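Local coordinates for protein probable Rab-related GTPase (Acanthamoeba polyphaga mimivirus, PDB 5XC5) that binds GTP with a magnesium ion as a viral Rab-family small GTPase and may take part in protein transport, at residues 83-88 with 117-122; 17-22 with 59-64; 42-47 with 54-59. The protein carries 1 engineered substitution. All coordinates share one frame; numbering follows the deposited sequence.

Contact 1: residues 83-88 with 117-122; sequences LVVFDV and VANKID. With GTP (guanosine-5'-triphosphate), chain B.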
# COMPACT_ATOMS: atom_id res chain seq x y z
N LEU A 83 -0.16 1.64 -3.33
CA LEU A 83 0.56 1.36 -2.11
C LEU A 83 1.16 -0.04 -2.25
O LEU A 83 0.42 -1.01 -2.47
CB LEU A 83 -0.41 1.39 -0.93
CG LEU A 83 -1.11 2.73 -0.66
CD1 LEU A 83 -2.19 2.56 0.39
CD2 LEU A 83 -0.12 3.78 -0.18
N VAL A 84 2.49 -0.15 -2.15
CA VAL A 84 3.16 -1.44 -2.18
C VAL A 84 3.65 -1.73 -0.76
O VAL A 84 4.58 -1.08 -0.27
CB VAL A 84 4.33 -1.47 -3.17
CG1 VAL A 84 4.90 -2.88 -3.27
CG2 VAL A 84 3.86 -1.00 -4.54
N VAL A 85 3.03 -2.71 -0.11
CA VAL A 85 3.22 -2.94 1.32
C VAL A 85 4.16 -4.13 1.53
O VAL A 85 4.09 -5.12 0.80
CB VAL A 85 1.85 -3.18 1.99
CG1 VAL A 85 2.00 -3.26 3.50
CG2 VAL A 85 0.87 -2.07 1.60
N PHE A 86 5.04 -4.01 2.52
CA PHE A 86 5.82 -5.15 2.99
C PHE A 86 5.91 -5.11 4.51
O PHE A 86 5.53 -4.14 5.16
CB PHE A 86 7.21 -5.21 2.33
CG PHE A 86 8.19 -4.20 2.87
CD1 PHE A 86 8.24 -2.92 2.35
CD2 PHE A 86 9.07 -4.55 3.89
CE1 PHE A 86 9.14 -1.99 2.83
CE2 PHE A 86 9.97 -3.61 4.39
CZ PHE A 86 9.99 -2.33 3.85
N ASP A 87 6.42 -6.20 5.08
CA ASP A 87 6.52 -6.39 6.53
C ASP A 87 8.00 -6.27 6.87
O ASP A 87 8.83 -6.99 6.30
CB ASP A 87 5.98 -7.80 6.82
CG ASP A 87 6.19 -8.30 8.25
OD1 ASP A 87 6.97 -7.73 9.04
OD2 ASP A 87 5.55 -9.33 8.56
N VAL A 88 8.33 -5.36 7.79
CA VAL A 88 9.74 -5.09 8.11
C VAL A 88 10.47 -6.30 8.68
O VAL A 88 11.71 -6.33 8.65
CB VAL A 88 9.92 -3.85 9.03
CG1 VAL A 88 9.51 -2.58 8.30
CG2 VAL A 88 9.15 -4.03 10.32
N VAL A 117 5.16 0.98 1.54
CA VAL A 117 4.79 1.05 2.95
C VAL A 117 5.56 -0.02 3.70
O VAL A 117 5.32 -1.22 3.50
CB VAL A 117 3.28 0.87 3.16
CG1 VAL A 117 2.92 0.94 4.65
CG2 VAL A 117 2.50 1.90 2.35
N ALA A 118 6.47 0.42 4.57
CA ALA A 118 7.20 -0.48 5.46
C ALA A 118 6.32 -0.66 6.69
O ALA A 118 6.25 0.21 7.57
CB ALA A 118 8.54 0.15 5.82
N ASN A 119 5.61 -1.78 6.75
CA ASN A 119 4.58 -2.01 7.75
C ASN A 119 5.09 -2.89 8.89
O ASN A 119 6.13 -3.55 8.80
CB ASN A 119 3.34 -2.66 7.11
CG ASN A 119 2.08 -2.46 7.93
OD1 ASN A 119 1.95 -1.48 8.64
ND2 ASN A 119 1.15 -3.39 7.83
N LYS A 120 4.31 -2.88 9.97
CA LYS A 120 4.56 -3.64 11.21
C LYS A 120 5.68 -3.04 12.04
O LYS A 120 6.37 -3.76 12.78
CB LYS A 120 4.73 -5.15 11.00
CG LYS A 120 3.66 -5.75 10.10
CD LYS A 120 3.55 -7.24 10.28
CE LYS A 120 2.56 -7.86 9.28
NZ LYS A 120 2.46 -9.35 9.48
N ILE A 121 5.86 -1.72 11.96
CA ILE A 121 6.93 -1.06 12.72
C ILE A 121 6.76 -1.19 14.22
O ILE A 121 7.71 -0.90 14.96
CB ILE A 121 7.10 0.41 12.28
CG1 ILE A 121 5.88 1.25 12.69
CG2 ILE A 121 7.40 0.49 10.80
CD1 ILE A 121 5.93 2.71 12.23
N ASP A 122 5.58 -1.59 14.70
CA ASP A 122 5.38 -1.82 16.13
C ASP A 122 6.24 -2.96 16.64
O ASP A 122 6.55 -2.99 17.83
CB ASP A 122 3.91 -2.14 16.40
CG ASP A 122 3.41 -3.32 15.57
OD1 ASP A 122 3.23 -3.14 14.35
OD2 ASP A 122 3.20 -4.42 16.13
PG GTP B . -3.18 -11.12 2.11
O1G GTP B . -4.62 -10.67 1.93
O2G GTP B . -3.08 -12.60 2.39
O3G GTP B . -2.29 -10.69 0.97
O3B GTP B . -2.55 -10.46 3.48
PB GTP B . -2.64 -8.91 3.95
O1B GTP B . -3.98 -8.31 3.59
O2B GTP B . -1.45 -8.15 3.42
O3A GTP B . -2.38 -8.97 5.55
PA GTP B . -3.53 -8.89 6.70
O1A GTP B . -4.08 -7.47 6.81
O2A GTP B . -4.56 -10.02 6.49
O5' GTP B . -2.62 -9.15 8.02
C5' GTP B . -1.94 -10.38 8.22
C4' GTP B . -1.64 -10.55 9.70
O4' GTP B . -0.70 -9.55 10.07
C3' GTP B . -2.85 -10.38 10.60
O3' GTP B . -2.79 -11.31 11.67
C2' GTP B . -2.69 -8.98 11.15
O2' GTP B . -3.28 -8.81 12.41
C1' GTP B . -1.18 -8.83 11.19
N9 GTP B . -0.83 -7.41 11.05
C8 GTP B . -1.32 -6.51 10.13
N7 GTP B . -0.73 -5.31 10.33
C5 GTP B . 0.13 -5.44 11.38
C6 GTP B . 0.98 -4.54 12.01
O6 GTP B . 1.10 -3.35 11.67
N1 GTP B . 1.72 -5.02 13.06
C2 GTP B . 1.65 -6.33 13.49
N2 GTP B . 2.40 -6.71 14.51
N3 GTP B . 0.81 -7.23 12.86
C4 GTP B . 0.07 -6.76 11.83

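Contact 2: residues 17-22 with 59-64; sequences GKSSIV and IWDTAG. With MG (magnesium ion), chain C; GTP (guanosine-5'-triphosphate), chain B.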
# COMPACT_ATOMS: atom_id res chain seq x y z
N GLY A 17 -0.08 -7.00 5.80
CA GLY A 17 -1.00 -6.08 6.42
C GLY A 17 -1.78 -5.14 5.50
O GLY A 17 -2.31 -4.15 5.99
N LYS A 18 -1.89 -5.45 4.20
CA LYS A 18 -2.65 -4.60 3.29
C LYS A 18 -4.09 -4.43 3.77
O LYS A 18 -4.60 -3.30 3.85
CB LYS A 18 -2.63 -5.20 1.88
CG LYS A 18 -1.24 -5.31 1.27
CD LYS A 18 -1.29 -5.96 -0.11
CE LYS A 18 -1.87 -7.37 -0.09
NZ LYS A 18 -1.03 -8.38 0.63
N SER A 19 -4.78 -5.53 4.06
CA SER A 19 -6.18 -5.44 4.45
C SER A 19 -6.34 -4.74 5.79
O SER A 19 -7.29 -3.98 6.00
CB SER A 19 -6.84 -6.82 4.47
OG SER A 19 -6.78 -7.43 3.20
N SER A 20 -5.42 -5.00 6.72
CA SER A 20 -5.46 -4.33 8.02
C SER A 20 -5.31 -2.82 7.87
O SER A 20 -6.03 -2.04 8.51
CB SER A 20 -4.37 -4.90 8.92
OG SER A 20 -4.61 -6.27 9.16
N ILE A 21 -4.40 -2.38 6.99
CA ILE A 21 -4.23 -0.96 6.71
C ILE A 21 -5.51 -0.36 6.13
O ILE A 21 -5.98 0.69 6.58
CB ILE A 21 -3.02 -0.75 5.77
CG1 ILE A 21 -1.72 -0.91 6.55
CG2 ILE A 21 -3.10 0.60 5.11
CD1 ILE A 21 -0.49 -1.08 5.66
N VAL A 22 -6.11 -1.03 5.14
CA VAL A 22 -7.31 -0.47 4.53
C VAL A 22 -8.45 -0.38 5.52
O VAL A 22 -9.17 0.63 5.57
CB VAL A 22 -7.73 -1.37 3.36
CG1 VAL A 22 -9.20 -1.14 3.00
CG2 VAL A 22 -6.85 -1.17 2.17
N ILE A 59 -10.65 2.35 -3.87
CA ILE A 59 -9.56 1.54 -3.32
C ILE A 59 -9.84 0.07 -3.58
O ILE A 59 -10.91 -0.43 -3.23
CB ILE A 59 -9.42 1.80 -1.82
CG1 ILE A 59 -9.14 3.28 -1.56
CG2 ILE A 59 -8.33 0.91 -1.23
CD1 ILE A 59 -9.30 3.69 -0.10
N TRP A 60 -8.86 -0.63 -4.15
CA TRP A 60 -8.91 -2.07 -4.34
C TRP A 60 -7.82 -2.71 -3.49
O TRP A 60 -6.63 -2.39 -3.64
CB TRP A 60 -8.72 -2.43 -5.81
CG TRP A 60 -9.93 -2.18 -6.67
CD1 TRP A 60 -10.15 -1.11 -7.48
CD2 TRP A 60 -11.06 -3.04 -6.82
NE1 TRP A 60 -11.37 -1.24 -8.12
CE2 TRP A 60 -11.94 -2.42 -7.73
CE3 TRP A 60 -11.42 -4.27 -6.26
CZ2 TRP A 60 -13.16 -2.99 -8.10
CZ3 TRP A 60 -12.64 -4.83 -6.63
CH2 TRP A 60 -13.50 -4.19 -7.53
N ASP A 61 -8.23 -3.60 -2.59
CA ASP A 61 -7.34 -4.36 -1.72
C ASP A 61 -7.16 -5.74 -2.35
O ASP A 61 -8.14 -6.48 -2.51
CB ASP A 61 -8.03 -4.48 -0.36
CG ASP A 61 -7.25 -5.30 0.64
OD1 ASP A 61 -6.02 -5.46 0.45
OD2 ASP A 61 -7.87 -5.80 1.61
N THR A 62 -5.94 -6.08 -2.74
CA THR A 62 -5.70 -7.26 -3.57
C THR A 62 -5.01 -8.37 -2.79
O THR A 62 -4.49 -8.18 -1.70
CB THR A 62 -4.86 -6.91 -4.81
OG1 THR A 62 -3.52 -6.59 -4.41
CG2 THR A 62 -5.44 -5.74 -5.57
N ALA A 63 -5.01 -9.56 -3.40
CA ALA A 63 -4.40 -10.74 -2.80
C ALA A 63 -2.88 -10.73 -2.95
O ALA A 63 -2.35 -10.47 -4.04
CB ALA A 63 -4.93 -12.00 -3.49
N GLY A 64 -2.19 -11.08 -1.87
CA GLY A 64 -0.76 -11.31 -1.90
C GLY A 64 -0.34 -12.77 -2.03
O GLY A 64 0.82 -13.04 -2.35
MG MG C . -5.59 -9.01 2.57
PG GTP B . -3.18 -11.12 2.11
O1G GTP B . -4.62 -10.67 1.93
O2G GTP B . -3.08 -12.60 2.39
O3G GTP B . -2.29 -10.69 0.97
O3B GTP B . -2.55 -10.46 3.48
PB GTP B . -2.64 -8.91 3.95
O1B GTP B . -3.98 -8.31 3.59
O2B GTP B . -1.45 -8.15 3.42
O3A GTP B . -2.38 -8.97 5.55
PA GTP B . -3.53 -8.89 6.70
O1A GTP B . -4.08 -7.47 6.81
O2A GTP B . -4.56 -10.02 6.49
O5' GTP B . -2.62 -9.15 8.02
C5' GTP B . -1.94 -10.38 8.22
C4' GTP B . -1.64 -10.55 9.70
O4' GTP B . -0.70 -9.55 10.07
C3' GTP B . -2.85 -10.38 10.60
O3' GTP B . -2.79 -11.31 11.67
C2' GTP B . -2.69 -8.98 11.15
O2' GTP B . -3.28 -8.81 12.41
C1' GTP B . -1.18 -8.83 11.19
N9 GTP B . -0.83 -7.41 11.05
C8 GTP B . -1.32 -6.51 10.13
N7 GTP B . -0.73 -5.31 10.33
C5 GTP B . 0.13 -5.44 11.38
C6 GTP B . 0.98 -4.54 12.01
O6 GTP B . 1.10 -3.35 11.67
N1 GTP B . 1.72 -5.02 13.06
C2 GTP B . 1.65 -6.33 13.49
N2 GTP B . 2.40 -6.71 14.51
N3 GTP B . 0.81 -7.23 12.86
C4 GTP B . 0.07 -6.76 11.83
O HOH W 1 -4.97 -7.81 0.90
O HOH W 2 -6.20 -10.00 4.30

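Contact 3: residues 42-47 with 54-59; sequences FASKQV and TLKLNI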
# COMPACT_ATOMS: atom_id res chain seq x y z
N PHE A 42 -13.28 -4.02 -2.77
CA PHE A 42 -13.40 -2.61 -3.08
C PHE A 42 -13.99 -1.83 -1.91
O PHE A 42 -14.87 -2.32 -1.19
CB PHE A 42 -14.31 -2.39 -4.29
CG PHE A 42 -14.43 -0.97 -4.70
CD1 PHE A 42 -13.41 -0.36 -5.42
CD2 PHE A 42 -15.53 -0.21 -4.33
CE1 PHE A 42 -13.50 0.96 -5.80
CE2 PHE A 42 -15.62 1.12 -4.70
CZ PHE A 42 -14.61 1.70 -5.44
N ALA A 43 -13.53 -0.59 -1.75
CA ALA A 43 -14.16 0.37 -0.86
C ALA A 43 -13.84 1.76 -1.37
O ALA A 43 -12.82 1.98 -2.02
CB ALA A 43 -13.66 0.22 0.58
N SER A 44 -14.73 2.71 -1.07
CA SER A 44 -14.53 4.09 -1.47
C SER A 44 -14.58 5.00 -0.25
O SER A 44 -15.32 4.73 0.70
CB SER A 44 -15.59 4.54 -2.47
OG SER A 44 -15.21 5.74 -3.09
N LYS A 45 -13.78 6.07 -0.27
CA LYS A 45 -13.86 7.08 0.77
C LYS A 45 -13.56 8.45 0.18
O LYS A 45 -12.60 8.62 -0.57
CB LYS A 45 -12.87 6.78 1.91
CG LYS A 45 -13.12 7.63 3.16
CD LYS A 45 -12.23 7.22 4.33
CE LYS A 45 -12.69 7.92 5.60
NZ LYS A 45 -11.95 7.49 6.81
N GLN A 46 -14.38 9.43 0.54
CA GLN A 46 -14.19 10.80 0.09
C GLN A 46 -13.49 11.59 1.18
O GLN A 46 -13.89 11.53 2.35
CB GLN A 46 -15.53 11.45 -0.26
CG GLN A 46 -16.02 11.03 -1.63
CD GLN A 46 -17.31 11.72 -2.02
OE1 GLN A 46 -17.32 12.59 -2.89
NE2 GLN A 46 -18.40 11.31 -1.40
N VAL A 47 -12.45 12.31 0.78
CA VAL A 47 -11.55 12.97 1.72
C VAL A 47 -11.32 14.40 1.25
O VAL A 47 -11.45 14.73 0.07
CB VAL A 47 -10.21 12.22 1.83
CG1 VAL A 47 -10.42 10.85 2.45
CG2 VAL A 47 -9.55 12.08 0.46
N THR A 54 -12.31 18.01 -2.64
CA THR A 54 -12.74 16.71 -2.18
C THR A 54 -12.36 15.68 -3.24
O THR A 54 -12.65 15.87 -4.43
CB THR A 54 -14.25 16.70 -1.93
OG1 THR A 54 -14.54 17.53 -0.81
CG2 THR A 54 -14.76 15.30 -1.65
N LEU A 55 -11.69 14.62 -2.81
CA LEU A 55 -11.25 13.54 -3.69
C LEU A 55 -11.92 12.25 -3.25
O LEU A 55 -11.96 11.94 -2.05
CB LEU A 55 -9.73 13.35 -3.65
CG LEU A 55 -8.80 14.41 -4.23
CD1 LEU A 55 -8.88 15.71 -3.48
CD2 LEU A 55 -7.37 13.90 -4.24
N LYS A 56 -12.46 11.52 -4.21
CA LYS A 56 -12.99 10.20 -3.97
C LYS A 56 -11.89 9.18 -4.24
O LYS A 56 -11.41 9.07 -5.38
CB LYS A 56 -14.19 9.94 -4.88
CG LYS A 56 -15.05 8.75 -4.51
CD LYS A 56 -16.32 8.79 -5.33
CE LYS A 56 -17.24 7.63 -5.06
NZ LYS A 56 -16.74 6.33 -5.62
N LEU A 57 -11.48 8.46 -3.21
CA LEU A 57 -10.54 7.36 -3.35
C LEU A 57 -11.32 6.09 -3.65
O LEU A 57 -12.19 5.71 -2.87
CB LEU A 57 -9.72 7.19 -2.07
CG LEU A 57 -8.93 8.42 -1.62
CD1 LEU A 57 -8.17 8.13 -0.35
CD2 LEU A 57 -7.98 8.89 -2.70
N ASN A 58 -11.01 5.45 -4.77
CA ASN A 58 -11.60 4.18 -5.17
C ASN A 58 -10.51 3.13 -4.95
O ASN A 58 -9.56 3.04 -5.73
CB ASN A 58 -12.05 4.24 -6.63
CG ASN A 58 -13.22 5.18 -6.84
OD1 ASN A 58 -14.06 5.35 -5.95
ND2 ASN A 58 -13.30 5.78 -8.02
N ILE A 59 -10.65 2.35 -3.87
CA ILE A 59 -9.56 1.54 -3.32
C ILE A 59 -9.84 0.07 -3.58
O ILE A 59 -10.91 -0.43 -3.23
CB ILE A 59 -9.42 1.80 -1.82
CG1 ILE A 59 -9.14 3.28 -1.56
CG2 ILE A 59 -8.33 0.91 -1.23
CD1 ILE A 59 -9.30 3.69 -0.10

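Contact 1: residues 83-88 with 117-122
F86 N donates to V117 O, and F86 O receives N119 N at 2.8 Å, so F86 bonds the neighbouring strand through both its N and its O. V117 N also donates to V84 O. V88, just past its strand, donates from N to N119 O at 3.0 Å, so the pairing runs one residue further.

The apolar contacts fall on two faces. A118 CA lies over the F86 ring face, 4.0 Å from its centroid, a CH-pi contact. A118 CB meets F86 CZ at 3.5 Å, and V88 CG1 packs on the same methyl. On the other face V85 and V117 lie side by side.

In the charged pair, D87 CG is anti to the backbone N (chi1 171°), which turns the carboxylate to K120. The extended K120 chain crosses D87 and runs along the guanine, CG lying 3.5 Å from GTP C6. K120 NZ meets D87 OD2 at 3.2 Å, a salt bridge with a weak hydrogen bond. NZ also donates to G15 O and GTP O4'. T89 holds D87 OD1. D122 reads the guanine: GTP N1 to D122 OD1 is 2.7 Å and nearly straight (172°), and GTP N2 donates to D122 OD2. N119 ND2 donates to V16 O and S151 OG, tying the NKxD guanine-specificity motif to the P-loop.

Helix 91-107 packs on V84 and F86. Helix 18-26 covers V85, V117 and N119, and strand 6-12 flanks strand 81-87.

Contact 2: residues 17-22 with 59-64
S19 OG stands anti to its own carbonyl carbon (chi1 -60°). D61 CG stands anti to its backbone N (chi1 177°). These torsions bring the hydroxyl to the carboxylate. S19 OG donates to D61 OD2 at 2.5 Å, a short bond that uses the syn lone pair. S19 OG also binds the magnesium ion at 2.1 Å. The metal would probably polarise the hydroxyl and strengthen its bond to the aspartate.

D61 does not touch the metal directly. Its OD1 accepts a hydrogen bond of 2.6 Å from water 1, which is itself a magnesium ligand. The same water donates to T62 O. D61 thus positions two first-shell ligands from the second shell. GTP O1G and O1B, water 2 and T37 OG1 complete the six ligands.

K18 bends at its last two torsions. The bend turns NZ onto the phosphates, where it bonds GTP O3G at 2.7 Å and GTP O2B. G12 O takes a further bond from it. On the way K18 CE passes T62 O at 3.2 Å. G64 N donates to GTP O3G, so the gamma phosphate is held from both segments.

Backbone amides of G17, K18, S19 and S20 point at the alpha and beta phosphates. S20 OG adds a bond to GTP O1A.

The segment 17-22 is the end of the P-loop (Walker A) and the start of its helix. The segment 59-64 carries the DxxG motif of switch II. Their meeting at magnesium and the gamma phosphate is the classic nucleotide site of Ras-like GTPases.

Contact 3: residues 42-47 with 54-59
The F42 ring meets N58 with its edge: N58 CB lies near the ring plane, 3.7 Å from CE1. Ring and amide planes are 41° apart. CG of F42 is anti to the backbone N (chi1 -177°), which swings the ring across toward residues 54-59. The ring also meets that of W60, which follows I59.

S44, K56 and N58 share one face and form a polar cluster there. K56 bends at its last torsion (chi4 -72°) and turns NZ in between S44 and N58. NZ donates to S44 OG at 3.0 Å and to N58 OD1 at 2.9 Å, the latter in the amide plane on a lone pair. One ammonium group thus links both strands. The Q46 and K56 side chains cross, CG to CG at 3.8 Å.

The backbones pair as antiparallel strands. A43 with I59, K45 with L57 and V47 with L55 are hydrogen-bonded pairs, with two bonds each. S44 with N58 and Q46 with K56 are non-hydrogen-bonded pairs.

The opposite face holds A43, K45, V47, L55, L57 and I59. V47 CG2 packs on L55 CB and L57 CG, each at 4.3 Å. K45 leads away to F25, with NZ donating to F25 O and a cation-pi contact to its ring.

This beta hairpin begins in the effector region, assigned by similarity. Strand 41-48 is the sheet edge, and strand 6-12 flanks strand 54-61. F25 of helix 18-26 covers V47, L57 and I59, while helix 154-169 covers V47, L55 and L57.

From the N terminus, the segment 17-22 comes first, at the start of helix 18-26. Its partner 59-64 closes the loop of contact 2 across 36 intervening residues. Contact 3 is nested inside that loop: the hairpin 42-47 with 54-59 closes before the chain returns to the nucleotide at 59-64. Contacts 2 and 3 share I59, so one strand leaves the hairpin and runs to the magnesium site. Contact 1 follows in series and closes the beta-alpha-beta unit through helix 91-107. It meets contact 2 where V85 and N119 pack on K18, I21 and G17. Both touch GTP, contact 1 at the base and ribose and contact 2 at the phosphates. All three reach the same central sheet.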